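Local coordinates for sugar-binding transport ATP-binding protein (Pyrococcus horikoshii, PDB 1V43) that probably binds and hydrolyses ATP to power sugar uptake, serving as the ATPase subunit of an ABC-type multisugar transporter, at residues A[52-57]-A[196-201]; A[179-184]-A[202-207]; A[220-225]-A[232-237]. All coordinates share one frame; numbering follows the deposited sequence.

Interaction 1 of 3, residues A[52-57]-A[196-201]; sequences TTLRMI and IYVTHD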
loop_
_atom_site.group_PDB
_atom_site.type_symbol
_atom_site.label_atom_id
_atom_site.label_comp_id
_atom_site.label_asym_id
_atom_site.label_seq_id
_atom_site.Cartn_x
_atom_site.Cartn_y
_atom_site.Cartn_z
ATOM N N THR A 52 -18.388 -15.198 -6.088
ATOM C CA THR A 52 -19.475 -16.121 -6.385
ATOM C C THR A 52 -20.796 -15.362 -6.299
ATOM O O THR A 52 -21.665 -15.539 -7.147
ATOM C CB THR A 52 -19.518 -17.317 -5.402
ATOM O OG1 THR A 52 -18.291 -18.057 -5.486
ATOM C CG2 THR A 52 -20.688 -18.233 -5.750
ATOM N N THR A 53 -20.935 -14.521 -5.274
ATOM C CA THR A 53 -22.137 -13.708 -5.094
ATOM C C THR A 53 -22.340 -12.783 -6.304
ATOM O O THR A 53 -23.440 -12.709 -6.847
ATOM C CB THR A 53 -22.049 -12.849 -3.809
ATOM O OG1 THR A 53 -21.901 -13.709 -2.670
ATOM C CG2 THR A 53 -23.306 -11.988 -3.634
ATOM N N LEU A 54 -21.288 -12.090 -6.735
ATOM C CA LEU A 54 -21.424 -11.207 -7.892
ATOM C C LEU A 54 -21.914 -11.994 -9.111
ATOM O O LEU A 54 -22.806 -11.537 -9.825
ATOM C CB LEU A 54 -20.099 -10.524 -8.238
ATOM C CG LEU A 54 -20.235 -9.300 -9.154
ATOM C CD1 LEU A 54 -20.881 -8.176 -8.365
ATOM C CD2 LEU A 54 -18.873 -8.851 -9.665
ATOM N N ARG A 55 -21.337 -13.176 -9.328
ATOM C CA ARG A 55 -21.702 -14.033 -10.452
ATOM C C ARG A 55 -23.158 -14.500 -10.375
ATOM O O ARG A 55 -23.819 -14.617 -11.399
ATOM C CB ARG A 55 -20.738 -15.232 -10.540
ATOM C CG ARG A 55 -19.327 -14.828 -10.990
ATOM C CD ARG A 55 -18.324 -15.978 -10.954
ATOM N NE ARG A 55 -18.757 -17.140 -11.733
ATOM C CZ ARG A 55 -18.709 -17.238 -13.061
ATOM N NH1 ARG A 55 -18.239 -16.246 -13.810
ATOM N NH2 ARG A 55 -19.134 -18.349 -13.645
ATOM N N MET A 56 -23.662 -14.766 -9.173
ATOM C CA MET A 56 -25.058 -15.159 -9.038
ATOM C C MET A 56 -25.931 -13.935 -9.355
ATOM O O MET A 56 -26.978 -14.051 -9.995
ATOM C CB MET A 56 -25.369 -15.655 -7.619
ATOM C CG MET A 56 -24.792 -17.027 -7.281
ATOM S SD MET A 56 -25.396 -17.686 -5.701
ATOM C CE MET A 56 -24.326 -16.826 -4.526
ATOM N N ILE A 57 -25.506 -12.761 -8.898
ATOM C CA ILE A 57 -26.268 -11.540 -9.186
ATOM C C ILE A 57 -26.323 -11.328 -10.704
ATOM O O ILE A 57 -27.360 -10.955 -11.244
ATOM C CB ILE A 57 -25.632 -10.290 -8.517
ATOM C CG1 ILE A 57 -25.756 -10.393 -6.992
ATOM C CG2 ILE A 57 -26.309 -9.027 -9.023
ATOM C CD1 ILE A 57 -25.188 -9.197 -6.235
ATOM N N ILE A 196 -22.675 -2.878 -7.380
ATOM C CA ILE A 196 -22.163 -3.899 -6.478
ATOM C C ILE A 196 -20.732 -4.116 -6.965
ATOM O O ILE A 196 -20.482 -4.545 -8.096
ATOM C CB ILE A 196 -23.040 -5.172 -6.546
ATOM C CG1 ILE A 196 -24.492 -4.780 -6.218
ATOM C CG2 ILE A 196 -22.530 -6.226 -5.547
ATOM C CD1 ILE A 196 -25.511 -5.867 -6.366
ATOM N N TYR A 197 -19.794 -3.777 -6.093
ATOM C CA TYR A 197 -18.370 -3.789 -6.407
ATOM C C TYR A 197 -17.574 -4.763 -5.550
ATOM O O TYR A 197 -17.572 -4.666 -4.325
ATOM C CB TYR A 197 -17.852 -2.367 -6.191
ATOM C CG TYR A 197 -16.507 -2.019 -6.773
ATOM C CD1 TYR A 197 -16.408 -1.254 -7.945
ATOM C CD2 TYR A 197 -15.330 -2.360 -6.110
ATOM C CE1 TYR A 197 -15.169 -0.832 -8.431
ATOM C CE2 TYR A 197 -14.084 -1.939 -6.586
ATOM C CZ TYR A 197 -14.019 -1.176 -7.743
ATOM O OH TYR A 197 -12.802 -0.746 -8.183
ATOM N N VAL A 198 -16.885 -5.688 -6.211
ATOM C CA VAL A 198 -16.087 -6.692 -5.525
ATOM C C VAL A 198 -14.589 -6.376 -5.488
ATOM O O VAL A 198 -13.975 -6.128 -6.530
ATOM C CB VAL A 198 -16.249 -8.062 -6.201
ATOM C CG1 VAL A 198 -15.173 -9.021 -5.682
ATOM C CG2 VAL A 198 -17.644 -8.610 -5.944
ATOM N N THR A 199 -14.009 -6.387 -4.291
ATOM C CA THR A 199 -12.574 -6.155 -4.128
ATOM C C THR A 199 -12.046 -6.767 -2.838
ATOM O O THR A 199 -12.782 -6.916 -1.866
ATOM C CB THR A 199 -12.197 -4.648 -4.121
ATOM O OG1 THR A 199 -10.773 -4.532 -4.059
ATOM C CG2 THR A 199 -12.790 -3.918 -2.900
ATOM N N HIS A 200 -10.766 -7.124 -2.830
ATOM C CA HIS A 200 -10.151 -7.684 -1.633
ATOM C C HIS A 200 -9.260 -6.593 -1.034
ATOM O O HIS A 200 -8.599 -6.797 -0.016
ATOM C CB HIS A 200 -9.301 -8.905 -1.993
ATOM C CG HIS A 200 -8.017 -8.557 -2.681
ATOM N ND1 HIS A 200 -6.953 -7.980 -2.020
ATOM C CD2 HIS A 200 -7.649 -8.640 -3.982
ATOM C CE1 HIS A 200 -5.987 -7.719 -2.884
ATOM N NE2 HIS A 200 -6.386 -8.109 -4.081
ATOM N N ASP A 201 -9.266 -5.430 -1.669
ATOM C CA ASP A 201 -8.455 -4.275 -1.252
ATOM C C ASP A 201 -9.224 -3.327 -0.310
ATOM O O ASP A 201 -10.047 -2.514 -0.767
ATOM C CB ASP A 201 -8.014 -3.515 -2.513
ATOM C CG ASP A 201 -6.958 -2.460 -2.233
ATOM O OD1 ASP A 201 -7.144 -1.630 -1.317
ATOM O OD2 ASP A 201 -5.941 -2.454 -2.953
#
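The Ile196 carbonyl is the flat group in this otherwise aliphatic contact, and what touches it is a methyl: CD1 of Leu54 lies 3.7 Å from O of Ile196. The same CD1 rests on the CG2 branch of Ile196 at 3.8 Å, the two side chains sliding past each other in opposite senses. Leu54 has CG anti to its own N (chi1 -163°), which carries the isobutyl group down onto the strand, where CB and CD2 both rest on one methyl, CG2 of Val198. One turn further on, Ile57 and Ile196 meet tip to tip, and CD1 to CD1 is only 3.3 Å, tighter than ordinary methyl packing. The helix runs nearly antiparallel to the strand, their axes 9.4 Å apart at 151°, as expected for the helix after a P-loop lying on the parallel strands of its mixed sheet. Thr52 is an ATP-binding residue, and Val198 also touches Lys50 and Thr51 of that site, although no nucleotide is bound here. Strand 194-199 runs between strands 162-166 and 39-43. Leu54 and Ile57 also pack on Leu164 of the former, while Thr53 and Met56 turn to strands 12-21 and 24-34, placing helix 50-58 between two sheets.

Interaction 2 of 3, residues A[179-184]-A[202-207]; sequences AMRAEI and QVEAMT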
loop_
_atom_site.group_PDB
_atom_site.type_symbol
_atom_site.label_atom_id
_atom_site.label_comp_id
_atom_site.label_asym_id
_atom_site.label_seq_id
_atom_site.Cartn_x
_atom_site.Cartn_y
_atom_site.Cartn_z
ATOM N N ALA A 179 -6.742 7.468 -9.127
ATOM C CA ALA A 179 -7.461 8.319 -10.069
ATOM C C ALA A 179 -8.715 7.596 -10.596
ATOM O O ALA A 179 -9.766 8.208 -10.755
ATOM C CB ALA A 179 -6.537 8.715 -11.235
ATOM N N MET A 180 -8.598 6.297 -10.866
ATOM C CA MET A 180 -9.738 5.511 -11.346
ATOM C C MET A 180 -10.822 5.337 -10.253
ATOM O O MET A 180 -12.016 5.443 -10.544
ATOM C CB MET A 180 -9.278 4.134 -11.845
ATOM C CG MET A 180 -8.661 4.118 -13.247
ATOM S SD MET A 180 -9.567 5.105 -14.488
ATOM C CE MET A 180 -11.146 4.298 -14.481
ATOM N N ARG A 181 -10.415 5.070 -9.010
ATOM C CA ARG A 181 -11.376 4.926 -7.912
ATOM C C ARG A 181 -12.251 6.165 -7.867
ATOM O O ARG A 181 -13.477 6.071 -7.888
ATOM C CB ARG A 181 -10.663 4.779 -6.571
ATOM C CG ARG A 181 -9.980 3.441 -6.380
ATOM C CD ARG A 181 -9.105 3.436 -5.160
ATOM N NE ARG A 181 -8.287 2.234 -5.114
ATOM C CZ ARG A 181 -7.175 2.132 -4.397
ATOM N NH1 ARG A 181 -6.759 3.168 -3.671
ATOM N NH2 ARG A 181 -6.467 1.012 -4.418
ATOM N N ALA A 182 -11.609 7.329 -7.820
ATOM C CA ALA A 182 -12.326 8.594 -7.782
ATOM C C ALA A 182 -13.210 8.760 -9.011
ATOM O O ALA A 182 -14.364 9.169 -8.902
ATOM C CB ALA A 182 -11.342 9.758 -7.686
ATOM N N GLU A 183 -12.658 8.475 -10.184
ATOM C CA GLU A 183 -13.413 8.590 -11.430
ATOM C C GLU A 183 -14.682 7.715 -11.378
ATOM O O GLU A 183 -15.782 8.193 -11.581
ATOM C CB GLU A 183 -12.519 8.156 -12.593
ATOM C CG GLU A 183 -13.170 8.208 -13.961
ATOM C CD GLU A 183 -13.624 9.596 -14.339
ATOM O OE1 GLU A 183 -13.097 10.571 -13.754
ATOM O OE2 GLU A 183 -14.499 9.715 -15.229
ATOM N N ILE A 184 -14.522 6.433 -11.070
ATOM C CA ILE A 184 -15.662 5.531 -10.996
ATOM C C ILE A 184 -16.708 5.960 -9.942
ATOM O O ILE A 184 -17.905 6.017 -10.247
ATOM C CB ILE A 184 -15.175 4.081 -10.770
ATOM C CG1 ILE A 184 -14.577 3.557 -12.082
ATOM C CG2 ILE A 184 -16.331 3.172 -10.283
ATOM C CD1 ILE A 184 -13.730 2.299 -11.941
ATOM N N GLN A 202 -8.937 -3.414 0.988
ATOM C CA GLN A 202 -9.620 -2.587 1.982
ATOM C C GLN A 202 -9.541 -1.072 1.724
ATOM O O GLN A 202 -10.538 -0.376 1.891
ATOM C CB GLN A 202 -9.123 -2.932 3.401
ATOM C CG GLN A 202 -7.617 -2.757 3.644
ATOM C CD GLN A 202 -7.258 -1.422 4.285
ATOM O OE1 GLN A 202 -8.117 -0.708 4.803
ATOM N NE2 GLN A 202 -5.976 -1.092 4.268
ATOM N N VAL A 203 -8.386 -0.550 1.314
ATOM C CA VAL A 203 -8.306 0.892 1.036
ATOM C C VAL A 203 -9.262 1.287 -0.096
ATOM O O VAL A 203 -9.912 2.333 -0.034
ATOM C CB VAL A 203 -6.879 1.350 0.648
ATOM C CG1 VAL A 203 -6.928 2.764 0.052
ATOM C CG2 VAL A 203 -5.963 1.341 1.895
ATOM N N GLU A 204 -9.349 0.448 -1.126
ATOM C CA GLU A 204 -10.233 0.727 -2.262
ATOM C C GLU A 204 -11.684 0.661 -1.784
ATOM O O GLU A 204 -12.507 1.498 -2.136
ATOM C CB GLU A 204 -9.991 -0.297 -3.377
ATOM C CG GLU A 204 -10.778 -0.064 -4.674
ATOM C CD GLU A 204 -10.102 -0.732 -5.875
ATOM O OE1 GLU A 204 -8.947 -0.365 -6.167
ATOM O OE2 GLU A 204 -10.713 -1.613 -6.521
ATOM N N ALA A 205 -11.985 -0.333 -0.962
ATOM C CA ALA A 205 -13.333 -0.476 -0.436
ATOM C C ALA A 205 -13.745 0.786 0.345
ATOM O O ALA A 205 -14.803 1.341 0.101
ATOM C CB ALA A 205 -13.409 -1.712 0.447
ATOM N N MET A 206 -12.894 1.238 1.264
ATOM C CA MET A 206 -13.174 2.427 2.067
ATOM C C MET A 206 -13.331 3.673 1.212
ATOM O O MET A 206 -14.061 4.596 1.560
ATOM C CB MET A 206 -12.049 2.652 3.078
ATOM C CG MET A 206 -12.005 1.637 4.218
ATOM S SD MET A 206 -13.379 1.878 5.345
ATOM C CE MET A 206 -12.747 3.188 6.376
ATOM N N THR A 207 -12.631 3.698 0.086
ATOM C CA THR A 207 -12.668 4.831 -0.836
ATOM C C THR A 207 -13.927 4.879 -1.677
ATOM O O THR A 207 -14.461 5.954 -1.961
ATOM C CB THR A 207 -11.518 4.783 -1.851
ATOM O OG1 THR A 207 -10.263 4.677 -1.167
ATOM C CG2 THR A 207 -11.547 6.019 -2.723
HETATM O O HOH W 1 -8.134 5.429 -2.770
#
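OE1 of Glu204 is gripped by two arginines. NE of Arg181 donates to it at 2.9 Å with an N-H...O angle of 161°, approaching on the anti side of the carboxylate, and NE of Arg177 makes a second salt bridge to the same oxygen. A weak bond from NH2 of Arg181 adds little. The oxygen lies at the guanidinium edge, in its plane, whereas the carboxylate itself is turned 59° from that plane; Glu204 is extended, and the start of its side chain passes over one guanidinium face, with CA offset toward the rim. OE2 goes to the Tyr197 hydroxyl, which helps to fix the rotation of the carboxylate. The two helices run alongside each other at 29°, on one side of the ATPase sheet: they flank strand 194-199 in sequence, and both reach strand 39-43, through Ile184 and Ala205. At NH1, also in the guanidinium plane, Arg181 works through water: NH1 donates to a water at 2.8 Å, and that water donates to OG1 of Thr207. OG1 in turn donates a hydrogen bond to O of Val203 at 2.6 Å, which Thr207 N reaches from the opposite face. A leucine in place of Arg181 would probably cost OE1 of Glu204 one of its two arginines, leaving it to lean on Arg177, and take away the water's N-H donor. Val203 and Thr207 also pack on Leu320 of the second subunit.

Interaction 3 of 3, residues A[220-225]-A[232-237]; sequences LLQIGS and RPNSVF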
loop_
_atom_site.group_PDB
_atom_site.type_symbol
_atom_site.label_atom_id
_atom_site.label_comp_id
_atom_site.label_asym_id
_atom_site.label_seq_id
_atom_site.Cartn_x
_atom_site.Cartn_y
_atom_site.Cartn_z
ATOM N N LEU A 220 -21.648 -13.261 5.597
ATOM C CA LEU A 220 -21.645 -11.810 5.698
ATOM C C LEU A 220 -21.333 -11.494 7.152
ATOM O O LEU A 220 -22.165 -11.713 8.036
ATOM C CB LEU A 220 -23.018 -11.247 5.357
ATOM C CG LEU A 220 -23.167 -9.747 5.609
ATOM C CD1 LEU A 220 -22.156 -8.967 4.756
ATOM C CD2 LEU A 220 -24.599 -9.326 5.284
ATOM N N LEU A 221 -20.134 -10.997 7.414
ATOM C CA LEU A 221 -19.765 -10.664 8.783
ATOM C C LEU A 221 -20.342 -9.333 9.228
ATOM O O LEU A 221 -20.821 -9.201 10.358
ATOM C CB LEU A 221 -18.247 -10.644 8.935
ATOM C CG LEU A 221 -17.573 -11.992 8.677
ATOM C CD1 LEU A 221 -16.105 -11.912 9.068
ATOM C CD2 LEU A 221 -18.273 -13.072 9.493
ATOM N N GLN A 222 -20.328 -8.345 8.339
ATOM C CA GLN A 222 -20.849 -7.034 8.702
ATOM C C GLN A 222 -21.080 -6.148 7.482
ATOM O O GLN A 222 -20.360 -6.233 6.491
ATOM C CB GLN A 222 -19.854 -6.337 9.659
ATOM C CG GLN A 222 -20.263 -4.933 10.135
ATOM C CD GLN A 222 -19.359 -4.373 11.240
ATOM O OE1 GLN A 222 -18.417 -5.027 11.704
ATOM N NE2 GLN A 222 -19.648 -3.153 11.662
ATOM N N ILE A 223 -22.120 -5.327 7.543
ATOM C CA ILE A 223 -22.356 -4.374 6.481
ATOM C C ILE A 223 -22.598 -3.014 7.141
ATOM O O ILE A 223 -23.271 -2.914 8.169
ATOM C CB ILE A 223 -23.552 -4.751 5.547
ATOM C CG1 ILE A 223 -23.634 -3.710 4.422
ATOM C CG2 ILE A 223 -24.876 -4.825 6.323
ATOM C CD1 ILE A 223 -24.748 -3.918 3.428
ATOM N N GLY A 224 -21.997 -1.978 6.567
ATOM C CA GLY A 224 -22.166 -0.632 7.082
ATOM C C GLY A 224 -21.331 0.367 6.292
ATOM O O GLY A 224 -20.593 -0.005 5.369
ATOM N N SER A 225 -21.450 1.641 6.651
ATOM C CA SER A 225 -20.685 2.694 6.001
ATOM C C SER A 225 -19.213 2.546 6.411
ATOM O O SER A 225 -18.907 1.945 7.438
ATOM C CB SER A 225 -21.168 4.060 6.477
ATOM O OG SER A 225 -20.697 4.282 7.795
ATOM N N ARG A 232 -16.382 1.002 14.313
ATOM C CA ARG A 232 -17.072 -0.012 15.098
ATOM C C ARG A 232 -17.153 -1.403 14.476
ATOM O O ARG A 232 -18.229 -1.898 14.164
ATOM C CB ARG A 232 -18.472 0.502 15.470
ATOM C CG ARG A 232 -18.430 1.628 16.515
ATOM C CD ARG A 232 -19.772 2.326 16.705
ATOM N NE ARG A 232 -20.077 3.241 15.604
ATOM C CZ ARG A 232 -19.493 4.425 15.415
ATOM N NH1 ARG A 232 -18.563 4.865 16.259
ATOM N NH2 ARG A 232 -19.831 5.167 14.369
ATOM N N PRO A 233 -15.997 -2.052 14.276
ATOM C CA PRO A 233 -16.016 -3.396 13.694
ATOM C C PRO A 233 -16.746 -4.308 14.688
ATOM O O PRO A 233 -16.463 -4.257 15.881
ATOM C CB PRO A 233 -14.536 -3.739 13.589
ATOM C CG PRO A 233 -13.960 -3.041 14.800
ATOM C CD PRO A 233 -14.643 -1.686 14.727
ATOM N N ASN A 234 -17.682 -5.129 14.222
ATOM C CA ASN A 234 -18.397 -5.982 15.161
ATOM C C ASN A 234 -17.658 -7.279 15.499
ATOM O O ASN A 234 -18.218 -8.159 16.148
ATOM C CB ASN A 234 -19.788 -6.314 14.635
ATOM C CG ASN A 234 -19.747 -7.121 13.369
ATOM O OD1 ASN A 234 -18.809 -7.884 13.133
ATOM N ND2 ASN A 234 -20.774 -6.974 12.547
ATOM N N SER A 235 -16.402 -7.393 15.071
ATOM C CA SER A 235 -15.624 -8.599 15.348
ATOM C C SER A 235 -14.133 -8.416 15.067
ATOM O O SER A 235 -13.722 -7.438 14.446
ATOM C CB SER A 235 -16.153 -9.757 14.510
ATOM O OG SER A 235 -16.053 -9.436 13.134
ATOM N N VAL A 236 -13.324 -9.362 15.527
ATOM C CA VAL A 236 -11.883 -9.297 15.308
ATOM C C VAL A 236 -11.569 -9.307 13.810
ATOM O O VAL A 236 -10.781 -8.486 13.332
ATOM C CB VAL A 236 -11.153 -10.483 15.980
ATOM C CG1 VAL A 236 -9.672 -10.450 15.630
ATOM C CG2 VAL A 236 -11.335 -10.414 17.490
ATOM N N PHE A 237 -12.198 -10.220 13.065
ATOM C CA PHE A 237 -11.942 -10.297 11.635
ATOM C C PHE A 237 -12.146 -8.965 10.904
ATOM O O PHE A 237 -11.283 -8.552 10.128
ATOM C CB PHE A 237 -12.792 -11.373 10.948
ATOM C CG PHE A 237 -12.368 -11.624 9.530
ATOM C CD1 PHE A 237 -11.300 -12.467 9.250
ATOM C CD2 PHE A 237 -12.957 -10.928 8.481
ATOM C CE1 PHE A 237 -10.821 -12.611 7.955
ATOM C CE2 PHE A 237 -12.485 -11.065 7.182
ATOM C CZ PHE A 237 -11.412 -11.909 6.919
#
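Gln222 and Asn234 come at each other from opposite directions and stack their amides, the planes 26° apart. Gln222 is fully extended, with CG anti to its N (chi1 180°), and stands out from the strand far enough to dock on the backbone of the turn before helix 236-241. There its amide behaves like a stretch of main chain: OE1 takes the N-H of Asn234 at 2.6 Å, almost straight at 171°, and NE2 gives to O of Arg232 at 3.1 Å. Asn234 answers in kind, its ND2 reaching back over the Gln222 stem to O of Leu221 at 3.1 Å. Ser235, the N-cap residue of the helix, donates from OG to Asn234 OD1 and steadies that amide from its far end. Leu221 and Phe237 cross at about a right angle, with CD1 of Leu221 meeting CD2 of the ring at 3.4 Å, oblique to its plane. Leu221 and Gln222 form a classic beta bulge opposite Val214, so these two successive residues can both turn their side chains to the incoming chain. The strand, 219-224, is an edge strand of the mixed ATPase sheet within this chain. Because Gln222 must present its oxygen to an N-H and its nitrogen to a carbonyl, the bonds settle which way round its amide lies, and they join strand to turn without any charged pair.

All three contacts belong to the ATPase part of the chain and are organised round one mixed sheet. Interactions 1 and 2 interlock: their segments alternate along the chain, and residues 196-201 run straight into 202-207. Their centres are 15 Å apart, and they touch where the Tyr197 hydroxyl meets Glu204. His200, at the join, is probably the H-loop histidine of ABC ATPases; strand 194-199 packs under helix 50-58 and leads through this loop into helix 202-208. Interaction 3 follows in series, its centre about 17 Å from interaction 1 and 20 Å from interaction 2, touching neither; it fastens the sheet's last strand to the turn before helix 236-241, which also hydrogen-bonds through its backbone to Ala370 near the C-terminus.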